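Local coordinates for protein alanine racemase (Corynebacterium glutamicum, PDB 2DY3) that is a two-domain, dimeric enzyme of the alanine racemase family, with an N-terminal TIM-barrel domain, and binds pyridoxal-5'-phosphate, at residues Arg179-Ala182 with Leu183-His187. Residues are numbered along the deposited sequence; the frame is centred on the assembly and turned at random.
Sequences RALA and LARKH
L181 and R185 touch one helical turn apart, near the C-terminal end of the amphipathic helix 169-186 of the TIM-barrel domain. The leucine lies against one face of the R185 guanidinium. L181 CD1 sits over the centre of that group, 3.7 Å above its plane, and L181 CD2 lies 3.6 Å from R185 NH1. With R185 CG opposite the carbonyl carbon (chi1 -75°) and the chain extended from CG to NE, the guanidinium comes alongside L181. The guanidinium is also fixed by polar bonds beyond the helix: NE donates to the E190 carbonyl and NH2 to that of C191. The leucine thus packs on a group whose rotation is already restrained.

The tight side of the helix is formed by A180 and A184, both buried. Together with L181 they rest on M155 of strand 150-156; the small alanines are consistent with a close approach. A180 and L183 also meet W137, and A184 meets F141, both on helix 134-146. On the solvent side, A182 and K186 are exposed. So is R185, despite the grip on its polar end. R179 is exposed as well, but its NH2 forms a salt bridge with E134.

Four i to i+4 backbone hydrogen bonds tie the two halves together. The N-H of A184 reaches the A180 carbonyl at an N to O distance of 2.9 Å. R185 N bonds to L181 O with an N-H...O angle of 163°. On the exposed side, K186 N is 2.9 Å from A182 O, and K186 CB lies 3.3 Å from that same oxygen.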
ATOM      1  N   ARG B 179     -33.499  10.151 -17.622  1.00 23.49           N
ATOM      2  CA  ARG B 179     -34.665  10.747 -16.995  1.00 24.82           C
ATOM      3  C   ARG B 179     -34.188  11.982 -16.231  1.00 24.98           C
ATOM      4  O   ARG B 179     -34.839  13.029 -16.233  1.00 24.00           O
ATOM      5  CB  ARG B 179     -35.302   9.723 -16.052  1.00 27.64           C
ATOM      6  CG  ARG B 179     -36.544  10.187 -15.329  1.00 30.19           C
ATOM      7  CD  ARG B 179     -37.363   8.983 -14.870  1.00 33.60           C
ATOM      8  NE  ARG B 179     -36.622   8.107 -13.966  1.00 35.50           N
ATOM      9  CZ  ARG B 179     -36.598   6.781 -14.067  1.00 37.48           C
ATOM     10  NH1 ARG B 179     -37.273   6.172 -15.033  1.00 39.49           N
ATOM     11  NH2 ARG B 179     -35.895   6.060 -13.203  1.00 36.87           N
ATOM     12  N   ALA B 180     -33.028  11.851 -15.594  1.00 24.07           N
ATOM     13  CA  ALA B 180     -32.438  12.944 -14.833  1.00 24.04           C
ATOM     14  C   ALA B 180     -31.994  14.078 -15.757  1.00 23.11           C
ATOM     15  O   ALA B 180     -32.241  15.253 -15.479  1.00 23.21           O
ATOM     16  CB  ALA B 180     -31.246  12.426 -14.027  1.00 23.55           C
ATOM     17  N   LEU B 181     -31.341  13.722 -16.857  1.00 23.23           N
ATOM     18  CA  LEU B 181     -30.856  14.713 -17.814  1.00 23.95           C
ATOM     19  C   LEU B 181     -31.998  15.528 -18.423  1.00 24.38           C
ATOM     20  O   LEU B 181     -31.878  16.743 -18.609  1.00 23.27           O
ATOM     21  CB  LEU B 181     -30.050  14.018 -18.918  1.00 25.93           C
ATOM     22  CG  LEU B 181     -29.368  14.909 -19.964  1.00 27.99           C
ATOM     23  CD1 LEU B 181     -28.469  15.927 -19.287  1.00 25.54           C
ATOM     24  CD2 LEU B 181     -28.560  14.042 -20.917  1.00 27.60           C
ATOM     25  N   ALA B 182     -33.110  14.863 -18.724  1.00 23.49           N
ATOM     26  CA  ALA B 182     -34.257  15.550 -19.300  1.00 23.21           C
ATOM     27  C   ALA B 182     -34.857  16.511 -18.276  1.00 23.13           C
ATOM     28  O   ALA B 182     -35.257  17.630 -18.615  1.00 24.29           O
ATOM     29  CB  ALA B 182     -35.309  14.537 -19.753  1.00 23.30           C
ATOM     30  N   LEU B 183     -34.909  16.072 -17.022  1.00 22.44           N
ATOM     31  CA  LEU B 183     -35.457  16.883 -15.939  1.00 21.98           C
ATOM     32  C   LEU B 183     -34.559  18.102 -15.712  1.00 22.27           C
ATOM     33  O   LEU B 183     -35.041  19.201 -15.437  1.00 23.47           O
ATOM     34  CB  LEU B 183     -35.526  16.050 -14.661  1.00 23.59           C
ATOM     35  CG  LEU B 183     -36.618  16.333 -13.626  1.00 29.89           C
ATOM     36  CD1 LEU B 183     -36.188  15.741 -12.289  1.00 30.67           C
ATOM     37  CD2 LEU B 183     -36.859  17.818 -13.482  1.00 31.28           C
ATOM     38  N   ALA B 184     -33.250  17.898 -15.828  1.00 19.74           N
ATOM     39  CA  ALA B 184     -32.283  18.974 -15.629  1.00 20.71           C
ATOM     40  C   ALA B 184     -32.418  20.053 -16.699  1.00 22.48           C
ATOM     41  O   ALA B 184     -32.418  21.248 -16.390  1.00 24.50           O
ATOM     42  CB  ALA B 184     -30.864  18.410 -15.632  1.00 17.51           C
ATOM     43  N   ARG B 185     -32.526  19.633 -17.957  1.00 21.80           N
ATOM     44  CA  ARG B 185     -32.666  20.577 -19.059  1.00 22.74           C
ATOM     45  C   ARG B 185     -34.026  21.262 -19.001  1.00 24.41           C
ATOM     46  O   ARG B 185     -34.172  22.417 -19.397  1.00 24.91           O
ATOM     47  CB  ARG B 185     -32.466  19.857 -20.400  1.00 21.68           C
ATOM     48  CG  ARG B 185     -31.003  19.535 -20.655  1.00 18.77           C
ATOM     49  CD  ARG B 185     -30.770  18.494 -21.739  1.00 18.73           C
ATOM     50  NE  ARG B 185     -29.341  18.383 -22.017  1.00 15.40           N
ATOM     51  CZ  ARG B 185     -28.784  17.442 -22.769  1.00 16.18           C
ATOM     52  NH1 ARG B 185     -29.536  16.499 -23.333  1.00 19.17           N
ATOM     53  NH2 ARG B 185     -27.473  17.452 -22.968  1.00 13.30           N
ATOM     54  N   LYS B 186     -35.020  20.550 -18.490  1.00 25.02           N
ATOM     55  CA  LYS B 186     -36.350  21.120 -18.361  1.00 27.76           C
ATOM     56  C   LYS B 186     -36.256  22.261 -17.351  1.00 28.09           C
ATOM     57  O   LYS B 186     -37.058  23.192 -17.376  1.00 28.54           O
ATOM     58  CB  LYS B 186     -37.327  20.053 -17.867  1.00 29.40           C
ATOM     59  CG  LYS B 186     -38.771  20.305 -18.235  1.00 32.11           C
ATOM     60  CD  LYS B 186     -39.615  19.062 -17.975  1.00 35.34           C
ATOM     61  CE  LYS B 186     -41.003  19.190 -18.590  1.00 37.65           C
ATOM     62  NZ  LYS B 186     -40.945  19.396 -20.073  1.00 38.17           N
ATOM     63  N   HIS B 187     -35.259  22.182 -16.472  1.00 27.86           N
ATOM     64  CA  HIS B 187     -35.036  23.200 -15.448  1.00 26.48           C
ATOM     65  C   HIS B 187     -34.106  24.306 -15.923  1.00 25.50           C
ATOM     66  O   HIS B 187     -33.793  25.223 -15.172  1.00 26.58           O
ATOM     67  CB  HIS B 187     -34.454  22.568 -14.181  1.00 25.14           C
ATOM     68  CG  HIS B 187     -35.490  22.059 -13.229  1.00 24.92           C
ATOM     69  ND1 HIS B 187     -36.239  22.893 -12.426  1.00 24.39           N
ATOM     70  CD2 HIS B 187     -35.927  20.802 -12.973  1.00 25.05           C
ATOM     71  CE1 HIS B 187     -37.090  22.173 -11.719  1.00 26.09           C
ATOM     72  NE2 HIS B 187     -36.923  20.901 -12.032  1.00 24.56           N
TER